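Teicoplanin pseudoaglycone deacetylases Orf2 (Actinoplanes teichomyceticus, PDB 3DFF) probably removes the acetyl group from the amino sugar of the teicoplanin pseudoaglycone as a zinc-dependent deacetylase in lipoglycopeptide antibiotic biosynthesis. Local coordinates at residues 11-17 against 39-45; 152-158 against 181-187. All blocks are in the same frame, centred on the assembly; numbering follows the deposited sequence.

Contact 1: residues 11-17 against 39-45; sequences LAISPHL and LVYTVFA. With ZN (zinc ion), chain B.
Leu11 to Ser14 and Leu39 to Thr42 pair as parallel strands, and Ala12, Tyr41, Ser14 and Val43 donate in turn to Leu39 O, Ala12 O, Tyr41 O and Ser14 O. A fifth backbone bond, Phe44 N to Pro15 O (2.9 Å), carries the pairing into the loops, where the same carbonyl oxygen lies in the plane of the Phe44 ring, at its edge, 3.4 Å from CD2. Apolar pairs form on both faces. On one, Ile13 CG2 approaches Tyr41 CD2 obliquely and also meets Val43 CG2 at 3.6 Å; on the other, Ala12 CB touches Val40 CG2. These strands and helix 19-33 form a beta-alpha-beta unit of the PIG-L-type fold, with the metal at the C-terminal ends of the strands. There a chi1 of -172° swings Ser14 OG beside its own carbonyl carbon, toward the loop, where it donates to His16 O at 2.7 Å and also bonds Ala20 N at the start of helix 19-33. Thr42 CG2 packs against His16 C at 3.4 Å. Water 2 joins Leu17 N to Phe44 O. His16 binds zinc through ND1 (2.1 Å) beside Asp19, His164 and two waters; its NE2 bonds Asp163, which would orient and probably polarise the imidazole.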
ATOM      1  N   LEU A  11      -8.543   0.908  10.785  1.00 23.17           N
ATOM      2  CA  LEU A  11      -7.236   1.486  10.447  1.00 21.90           C
ATOM      3  C   LEU A  11      -6.670   0.743   9.244  1.00 20.76           C
ATOM      4  O   LEU A  11      -6.371  -0.450   9.353  1.00 20.65           O
ATOM      5  CB  LEU A  11      -6.261   1.354  11.622  1.00 22.24           C
ATOM      6  CG  LEU A  11      -4.803   1.815  11.425  1.00 22.60           C
ATOM      7  CD1 LEU A  11      -4.724   3.322  11.097  1.00 23.56           C
ATOM      8  CD2 LEU A  11      -3.963   1.450  12.644  1.00 23.15           C
ATOM      9  N   ALA A  12      -6.544   1.451   8.124  1.00 19.94           N
ATOM     10  CA  ALA A  12      -5.898   0.897   6.942  1.00 19.35           C
ATOM     11  C   ALA A  12      -4.447   1.357   6.969  1.00 19.33           C
ATOM     12  O   ALA A  12      -4.165   2.517   7.271  1.00 20.23           O
ATOM     13  CB  ALA A  12      -6.594   1.334   5.689  1.00 19.99           C
ATOM     14  N   ILE A  13      -3.530   0.444   6.673  1.00 17.68           N
ATOM     15  CA  ILE A  13      -2.109   0.805   6.659  1.00 17.00           C
ATOM     16  C   ILE A  13      -1.546   0.592   5.261  1.00 16.64           C
ATOM     17  O   ILE A  13      -1.353  -0.542   4.829  1.00 16.60           O
ATOM     18  CB  ILE A  13      -1.342   0.016   7.709  1.00 16.99           C
ATOM     19  CG1 ILE A  13      -1.987   0.221   9.102  1.00 15.64           C
ATOM     20  CG2 ILE A  13       0.141   0.404   7.733  1.00 18.64           C
ATOM     21  CD1 ILE A  13      -1.300  -0.496  10.185  1.00 17.33           C
ATOM     22  N   SER A  14      -1.322   1.700   4.565  1.00 16.36           N
ATOM     23  CA  SER A  14      -0.871   1.661   3.181  1.00 15.61           C
ATOM     24  C   SER A  14       0.652   1.806   3.110  1.00 15.70           C
ATOM     25  O   SER A  14       1.206   2.683   3.761  1.00 16.27           O
ATOM     26  CB  SER A  14      -1.528   2.800   2.418  1.00 15.81           C
ATOM     27  OG  SER A  14      -1.264   2.692   1.026  1.00 16.88           O
ATOM     28  N   PRO A  15       1.338   0.972   2.306  1.00 14.40           N
ATOM     29  CA  PRO A  15       2.788   1.189   2.145  1.00 14.62           C
ATOM     30  C   PRO A  15       3.065   2.541   1.512  1.00 14.92           C
ATOM     31  O   PRO A  15       3.842   3.329   2.074  1.00 15.41           O
ATOM     32  CB  PRO A  15       3.247   0.037   1.217  1.00 14.79           C
ATOM     33  CG  PRO A  15       2.114  -0.878   1.126  1.00 17.48           C
ATOM     34  CD  PRO A  15       0.845  -0.169   1.517  1.00 15.93           C
ATOM     35  N   HIS A  16       2.445   2.815   0.359  1.00 13.55           N
ATOM     36  CA  HIS A  16       2.713   4.031  -0.404  1.00 14.47           C
ATOM     37  C   HIS A  16       1.455   4.839  -0.588  1.00 15.27           C
ATOM     38  O   HIS A  16       0.351   4.371  -0.305  1.00 15.53           O
ATOM     39  CB  HIS A  16       3.238   3.699  -1.802  1.00 15.50           C
ATOM     40  CG  HIS A  16       4.492   2.901  -1.792  1.00 14.94           C
ATOM     41  ND1 HIS A  16       4.581   1.652  -2.372  1.00 15.79           N
ATOM     42  CD2 HIS A  16       5.722   3.182  -1.301  1.00 16.15           C
ATOM     43  CE1 HIS A  16       5.815   1.200  -2.233  1.00 16.99           C
ATOM     44  NE2 HIS A  16       6.520   2.100  -1.569  1.00 16.86           N
ATOM     45  N   LEU A  17       1.637   6.065  -1.077  1.00 15.71           N
ATOM     46  CA  LEU A  17       0.534   6.980  -1.335  1.00 16.86           C
ATOM     47  C   LEU A  17      -0.187   6.593  -2.631  1.00 17.86           C
ATOM     48  O   LEU A  17       0.094   7.141  -3.709  1.00 19.08           O
ATOM     49  CB  LEU A  17       1.066   8.423  -1.367  1.00 17.51           C
ATOM     50  CG  LEU A  17       1.719   8.904  -0.061  1.00 15.66           C
ATOM     51  CD1 LEU A  17       2.650  10.058  -0.291  1.00 16.76           C
ATOM     52  CD2 LEU A  17       0.626   9.315   0.970  1.00 18.84           C
ATOM     53  N   LEU A  39      -9.512   5.519   9.181  1.00 23.68           N
ATOM     54  CA  LEU A  39      -8.235   6.230   9.065  1.00 22.93           C
ATOM     55  C   LEU A  39      -7.285   5.437   8.196  1.00 21.99           C
ATOM     56  O   LEU A  39      -7.046   4.262   8.459  1.00 22.45           O
ATOM     57  CB  LEU A  39      -7.604   6.439  10.441  1.00 23.05           C
ATOM     58  CG  LEU A  39      -6.261   7.202  10.508  1.00 23.16           C
ATOM     59  CD1 LEU A  39      -6.381   8.610   9.960  1.00 24.44           C
ATOM     60  CD2 LEU A  39      -5.754   7.200  11.943  1.00 22.49           C
ATOM     61  N   VAL A  40      -6.726   6.104   7.188  1.00 21.04           N
ATOM     62  CA  VAL A  40      -5.767   5.468   6.278  1.00 19.76           C
ATOM     63  C   VAL A  40      -4.403   6.080   6.548  1.00 18.77           C
ATOM     64  O   VAL A  40      -4.168   7.248   6.221  1.00 18.11           O
ATOM     65  CB  VAL A  40      -6.186   5.659   4.827  1.00 20.56           C
ATOM     66  CG1 VAL A  40      -5.160   5.028   3.867  1.00 21.02           C
ATOM     67  CG2 VAL A  40      -7.599   5.039   4.600  1.00 20.37           C
ATOM     68  N   TYR A  41      -3.551   5.287   7.181  1.00 17.88           N
ATOM     69  CA  TYR A  41      -2.187   5.693   7.533  1.00 18.33           C
ATOM     70  C   TYR A  41      -1.249   5.170   6.471  1.00 17.81           C
ATOM     71  O   TYR A  41      -1.228   3.965   6.220  1.00 18.04           O
ATOM     72  CB  TYR A  41      -1.822   5.098   8.896  1.00 19.20           C
ATOM     73  CG  TYR A  41      -0.342   5.108   9.253  1.00 19.90           C
ATOM     74  CD1 TYR A  41       0.361   6.315   9.367  1.00 20.69           C
ATOM     75  CD2 TYR A  41       0.344   3.919   9.479  1.00 19.09           C
ATOM     76  CE1 TYR A  41       1.714   6.329   9.696  1.00 21.43           C
ATOM     77  CE2 TYR A  41       1.712   3.909   9.809  1.00 19.73           C
ATOM     78  CZ  TYR A  41       2.391   5.130   9.916  1.00 19.72           C
ATOM     79  OH  TYR A  41       3.728   5.145  10.242  1.00 19.39           O
ATOM     80  N   THR A  42      -0.469   6.062   5.859  1.00 16.77           N
ATOM     81  CA  THR A  42       0.530   5.631   4.885  1.00 17.11           C
ATOM     82  C   THR A  42       1.912   5.680   5.531  1.00 16.96           C
ATOM     83  O   THR A  42       2.341   6.721   6.015  1.00 17.93           O
ATOM     84  CB  THR A  42       0.494   6.503   3.633  1.00 17.32           C
ATOM     85  OG1 THR A  42      -0.814   6.428   3.035  1.00 17.22           O
ATOM     86  CG2 THR A  42       1.558   6.028   2.608  1.00 17.09           C
ATOM     87  N   VAL A  43       2.584   4.535   5.529  1.00 15.88           N
ATOM     88  CA  VAL A  43       3.908   4.343   6.129  1.00 15.37           C
ATOM     89  C   VAL A  43       4.994   5.151   5.409  1.00 15.97           C
ATOM     90  O   VAL A  43       5.693   5.951   6.029  1.00 15.83           O
ATOM     91  CB  VAL A  43       4.284   2.846   6.147  1.00 15.34           C
ATOM     92  CG1 VAL A  43       5.677   2.603   6.762  1.00 16.22           C
ATOM     93  CG2 VAL A  43       3.220   2.061   6.910  1.00 14.28           C
ATOM     94  N   PHE A  44       5.138   4.933   4.101  1.00 16.17           N
ATOM     95  CA  PHE A  44       6.257   5.515   3.352  1.00 16.21           C
ATOM     96  C   PHE A  44       5.877   6.839   2.708  1.00 17.14           C
ATOM     97  O   PHE A  44       5.993   7.036   1.499  1.00 18.22           O
ATOM     98  CB  PHE A  44       6.849   4.473   2.380  1.00 15.86           C
ATOM     99  CG  PHE A  44       7.496   3.330   3.094  1.00 15.44           C
ATOM    100  CD1 PHE A  44       8.775   3.472   3.642  1.00 16.43           C
ATOM    101  CD2 PHE A  44       6.806   2.132   3.294  1.00 16.96           C
ATOM    102  CE1 PHE A  44       9.392   2.419   4.360  1.00 17.60           C
ATOM    103  CE2 PHE A  44       7.413   1.069   4.015  1.00 16.52           C
ATOM    104  CZ  PHE A  44       8.711   1.227   4.562  1.00 17.88           C
ATOM    105  N   ALA A  45       5.405   7.756   3.545  1.00 15.74           N
ATOM    106  CA  ALA A  45       4.998   9.097   3.115  1.00 16.20           C
ATOM    107  C   ALA A  45       5.964  10.150   3.662  1.00 16.56           C
ATOM    108  O   ALA A  45       5.646  11.327   3.640  1.00 16.33           O
ATOM    109  CB  ALA A  45       3.559   9.386   3.589  1.00 16.63           C
TER
HETATM  110 ZN    ZN B 274       3.025   0.612  -3.308  1.00 18.53          ZN
HETATM  111  O   HOH W   1      -2.414   5.993   0.850  1.00 23.00           O
HETATM  112  O   HOH W   2       4.505   6.854  -0.943  1.00 23.69           O
HETATM  113  O   HOH W   3       2.516   2.251  -4.536  1.00 19.58           O
HETATM  114  O   HOH W   4       4.082  -0.155  -4.827  1.00 22.42           O

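Contact 2: residues 152-158 against 181-187; sequences VVTCAAI and PVRLWED
Strands 152-155 and 182-185 run parallel with axes 4.5 Å apart at 33°, joined by a ladder in which Val152 N, Arg183 N, Thr154 N, Trp185 N and Ala156 N donate to Pro181 O, Val152 O, Arg183 O, Thr154 O and Trp185 O. Trp185 lays its indole against the first strand. With chi1 at 61°, its CG sits between the backbone N and the carbonyl carbon, which folds the ring system back over the neighbouring backbone. Cys155 CA lies over the five-membered ring, 3.7 Å from its centroid and 22° off the normal, a CH-pi contact; Thr154 O rests over the same face, toward the rim. Val153 CG1 reaches Trp185 CE3 obliquely at 3.5 Å. On the other sheet face Thr154 and Leu184 lie side by side, pointing the same way, and their methyls CG2 and CD2 are pressed to a tight 3.4 Å. Thr154 OG1 turns instead to Ile13 O. Val152 CG1 and Val182 CG2 continue this face more loosely.

Beyond the strands Asp187 points its carboxylate into the turn Ala156 to Ile158. Asp187 OD2 accepts a weak bond from Ile158 N (2.9 Å) and lies 2.8 Å from Ala157 N, while Asp187 OD1, 3.3 Å from Cys155 CB, is bonded to His164 ND1. Through that last bond the carboxylate, in the second shell of the metal, is placed to position a zinc ligand. Ile158 CD1 rests on Glu186 CG; Glu186 OE1 goes on to bond His250 NE2. Strand 151-155, helix 162-178 and strand 182-185 form a beta-alpha-beta crossover, and the loops at the C-terminal strand ends border the zinc site, as in the Rossmann-like core of PIG-L deacetylases.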
ATOM      1  N   VAL A 152      -7.665  -3.785  11.661  1.00 21.54           N
ATOM      2  CA  VAL A 152      -6.594  -3.215  10.834  1.00 20.41           C
ATOM      3  C   VAL A 152      -6.541  -3.980   9.508  1.00 19.77           C
ATOM      4  O   VAL A 152      -6.596  -5.217   9.500  1.00 19.75           O
ATOM      5  CB  VAL A 152      -5.222  -3.328  11.526  1.00 20.56           C
ATOM      6  CG1 VAL A 152      -4.089  -2.857  10.597  1.00 21.13           C
ATOM      7  CG2 VAL A 152      -5.191  -2.518  12.815  1.00 21.22           C
ATOM      8  N   VAL A 153      -6.422  -3.247   8.402  1.00 19.28           N
ATOM      9  CA  VAL A 153      -6.208  -3.877   7.089  1.00 18.54           C
ATOM     10  C   VAL A 153      -4.947  -3.297   6.464  1.00 18.28           C
ATOM     11  O   VAL A 153      -4.753  -2.090   6.476  1.00 17.88           O
ATOM     12  CB  VAL A 153      -7.390  -3.696   6.120  1.00 18.89           C
ATOM     13  CG1 VAL A 153      -7.236  -4.620   4.909  1.00 19.88           C
ATOM     14  CG2 VAL A 153      -8.741  -4.018   6.830  1.00 20.07           C
ATOM     15  N   THR A 154      -4.121  -4.173   5.913  1.00 17.14           N
ATOM     16  CA  THR A 154      -2.887  -3.729   5.256  1.00 17.09           C
ATOM     17  C   THR A 154      -2.647  -4.607   4.033  1.00 16.97           C
ATOM     18  O   THR A 154      -3.522  -5.390   3.660  1.00 17.34           O
ATOM     19  CB  THR A 154      -1.683  -3.754   6.210  1.00 17.53           C
ATOM     20  OG1 THR A 154      -0.609  -3.040   5.576  1.00 16.24           O
ATOM     21  CG2 THR A 154      -1.245  -5.176   6.540  1.00 17.49           C
ATOM     22  N   CYS A 155      -1.481  -4.475   3.399  1.00 16.78           N
ATOM     23  CA  CYS A 155      -1.272  -5.148   2.119  1.00 16.32           C
ATOM     24  C   CYS A 155      -0.749  -6.565   2.284  1.00 15.93           C
ATOM     25  O   CYS A 155       0.003  -6.867   3.219  1.00 15.75           O
ATOM     26  CB  CYS A 155      -0.297  -4.351   1.263  1.00 16.16           C
ATOM     27  SG  CYS A 155       1.333  -4.106   2.053  1.00 16.48           S
ATOM     28  N   ALA A 156      -1.124  -7.445   1.346  1.00 15.55           N
ATOM     29  CA  ALA A 156      -0.520  -8.772   1.288  1.00 15.55           C
ATOM     30  C   ALA A 156       0.934  -8.770   0.787  1.00 15.85           C
ATOM     31  O   ALA A 156       1.649  -9.750   0.986  1.00 16.49           O
ATOM     32  CB  ALA A 156      -1.371  -9.692   0.384  1.00 15.57           C
ATOM     33  N   ALA A 157       1.343  -7.684   0.132  1.00 15.49           N
ATOM     34  CA  ALA A 157       2.654  -7.568  -0.515  1.00 15.08           C
ATOM     35  C   ALA A 157       2.811  -8.563  -1.671  1.00 16.49           C
ATOM     36  O   ALA A 157       3.905  -9.023  -1.963  1.00 17.62           O
ATOM     37  CB  ALA A 157       3.842  -7.671   0.498  1.00 15.64           C
ATOM     38  N   ILE A 158       1.703  -8.857  -2.342  1.00 16.88           N
ATOM     39  CA  ILE A 158       1.787  -9.501  -3.656  1.00 18.26           C
ATOM     40  C   ILE A 158       2.600  -8.574  -4.562  1.00 18.56           C
ATOM     41  O   ILE A 158       2.393  -7.353  -4.567  1.00 18.54           O
ATOM     42  CB  ILE A 158       0.383  -9.769  -4.205  1.00 18.08           C
ATOM     43  CG1 ILE A 158      -0.304 -10.844  -3.357  1.00 18.98           C
ATOM     44  CG2 ILE A 158       0.417 -10.189  -5.696  1.00 18.26           C
ATOM     45  CD1 ILE A 158      -1.831 -10.853  -3.488  1.00 20.60           C
ATOM     46  N   PRO A 181      -7.414  -7.509  15.520  1.00 24.89           N
ATOM     47  CA  PRO A 181      -7.643  -8.314  14.311  1.00 24.02           C
ATOM     48  C   PRO A 181      -7.047  -7.617  13.114  1.00 22.71           C
ATOM     49  O   PRO A 181      -7.153  -6.396  13.012  1.00 22.16           O
ATOM     50  CB  PRO A 181      -9.158  -8.278  14.124  1.00 24.30           C
ATOM     51  CG  PRO A 181      -9.714  -7.823  15.409  1.00 24.63           C
ATOM     52  CD  PRO A 181      -8.677  -7.067  16.146  1.00 25.10           C
ATOM     53  N   VAL A 182      -6.495  -8.400  12.198  1.00 22.06           N
ATOM     54  CA  VAL A 182      -5.870  -7.844  11.001  1.00 21.20           C
ATOM     55  C   VAL A 182      -6.244  -8.660   9.760  1.00 20.68           C
ATOM     56  O   VAL A 182      -6.413  -9.871   9.840  1.00 20.33           O
ATOM     57  CB  VAL A 182      -4.337  -7.740  11.180  1.00 21.63           C
ATOM     58  CG1 VAL A 182      -3.682  -9.107  11.305  1.00 23.10           C
ATOM     59  CG2 VAL A 182      -3.704  -6.901  10.061  1.00 22.77           C
ATOM     60  N   ARG A 183      -6.388  -7.964   8.632  1.00 20.07           N
ATOM     61  CA  ARG A 183      -6.656  -8.604   7.345  1.00 20.22           C
ATOM     62  C   ARG A 183      -5.663  -8.024   6.354  1.00 19.74           C
ATOM     63  O   ARG A 183      -5.135  -6.931   6.584  1.00 20.08           O
ATOM     64  CB  ARG A 183      -8.076  -8.330   6.853  1.00 19.85           C
ATOM     65  CG  ARG A 183      -9.196  -8.815   7.773  1.00 21.99           C
ATOM     66  CD  ARG A 183     -10.558  -8.507   7.178  1.00 22.46           C
ATOM     67  NE  ARG A 183     -10.847  -9.291   5.978  1.00 25.60           N
ATOM     68  CZ  ARG A 183     -11.316 -10.540   5.987  1.00 26.07           C
ATOM     69  NH1 ARG A 183     -11.544 -11.167   7.138  1.00 26.98           N
ATOM     70  NH2 ARG A 183     -11.534 -11.176   4.844  1.00 26.22           N
ATOM     71  N   LEU A 184      -5.391  -8.771   5.284  1.00 19.01           N
ATOM     72  CA  LEU A 184      -4.552  -8.255   4.200  1.00 18.30           C
ATOM     73  C   LEU A 184      -5.392  -8.114   2.949  1.00 18.00           C
ATOM     74  O   LEU A 184      -6.187  -9.002   2.647  1.00 18.90           O
ATOM     75  CB  LEU A 184      -3.403  -9.206   3.911  1.00 18.25           C
ATOM     76  CG  LEU A 184      -2.569  -9.658   5.113  1.00 18.55           C
ATOM     77  CD1 LEU A 184      -1.415 -10.532   4.663  1.00 20.31           C
ATOM     78  CD2 LEU A 184      -2.065  -8.467   5.926  1.00 16.81           C
ATOM     79  N   TRP A 185      -5.186  -7.041   2.199  1.00 16.67           N
ATOM     80  CA  TRP A 185      -5.873  -6.909   0.916  1.00 16.70           C
ATOM     81  C   TRP A 185      -5.001  -7.444  -0.195  1.00 17.21           C
ATOM     82  O   TRP A 185      -3.776  -7.555  -0.064  1.00 16.94           O
ATOM     83  CB  TRP A 185      -6.280  -5.458   0.625  1.00 16.95           C
ATOM     84  CG  TRP A 185      -5.138  -4.483   0.533  1.00 16.31           C
ATOM     85  CD1 TRP A 185      -4.082  -4.513  -0.352  1.00 17.05           C
ATOM     86  CD2 TRP A 185      -4.943  -3.322   1.345  1.00 17.42           C
ATOM     87  NE1 TRP A 185      -3.235  -3.437  -0.123  1.00 16.10           N
ATOM     88  CE2 TRP A 185      -3.742  -2.701   0.920  1.00 17.78           C
ATOM     89  CE3 TRP A 185      -5.654  -2.756   2.408  1.00 18.69           C
ATOM     90  CZ2 TRP A 185      -3.262  -1.510   1.512  1.00 18.59           C
ATOM     91  CZ3 TRP A 185      -5.154  -1.579   3.011  1.00 18.59           C
ATOM     92  CH2 TRP A 185      -3.986  -0.979   2.545  1.00 16.82           C
ATOM     93  N   GLU A 186      -5.640  -7.762  -1.316  1.00 18.03           N
ATOM     94  CA  GLU A 186      -4.914  -8.201  -2.494  1.00 17.96           C
ATOM     95  C   GLU A 186      -4.319  -6.973  -3.175  1.00 18.15           C
ATOM     96  O   GLU A 186      -5.069  -6.085  -3.607  1.00 18.99           O
ATOM     97  CB  GLU A 186      -5.898  -8.932  -3.418  1.00 18.70           C
ATOM     98  CG  GLU A 186      -5.234  -9.547  -4.605  1.00 19.60           C
ATOM     99  CD  GLU A 186      -6.230 -10.188  -5.559  1.00 23.29           C
ATOM    100  OE1 GLU A 186      -7.328  -9.622  -5.772  1.00 22.63           O
ATOM    101  OE2 GLU A 186      -5.902 -11.268  -6.099  1.00 23.98           O
ATOM    102  N   ASP A 187      -2.981  -6.893  -3.251  1.00 17.14           N
ATOM    103  CA  ASP A 187      -2.342  -5.690  -3.812  1.00 17.13           C
ATOM    104  C   ASP A 187      -2.766  -5.513  -5.262  1.00 17.52           C
ATOM    105  O   ASP A 187      -2.553  -6.415  -6.064  1.00 17.71           O
ATOM    106  CB  ASP A 187      -0.804  -5.755  -3.756  1.00 17.71           C
ATOM    107  CG  ASP A 187      -0.273  -6.108  -2.388  1.00 16.46           C
ATOM    108  OD1 ASP A 187       0.494  -5.273  -1.843  1.00 16.89           O
ATOM    109  OD2 ASP A 187      -0.593  -7.201  -1.865  1.00 18.19           O
TER

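How the contacts relate
From the N terminus, strand 9-14 leads through the zinc-site loop into helix 19-33, and contact 1 closes this excursion when strand 37-42 returns beside the first strand. The chain then builds strand 89-92 and helix 126-147 before strand 151-155 enters on the opposite flank of strand 9-14; contact 2 closes a second excursion, through helix 162-178. The two loops follow in series, neither nested nor crossed, yet share one sheet. They join where Ile13 N lies 2.8 Å from Val153 O, probably hydrogen-bonded, and Pro15 CG packs on Cys155 SG. The zinc lies where both units end: His16 comes from contact 1, and His164 from the helix inside the loop that contact 2 closes.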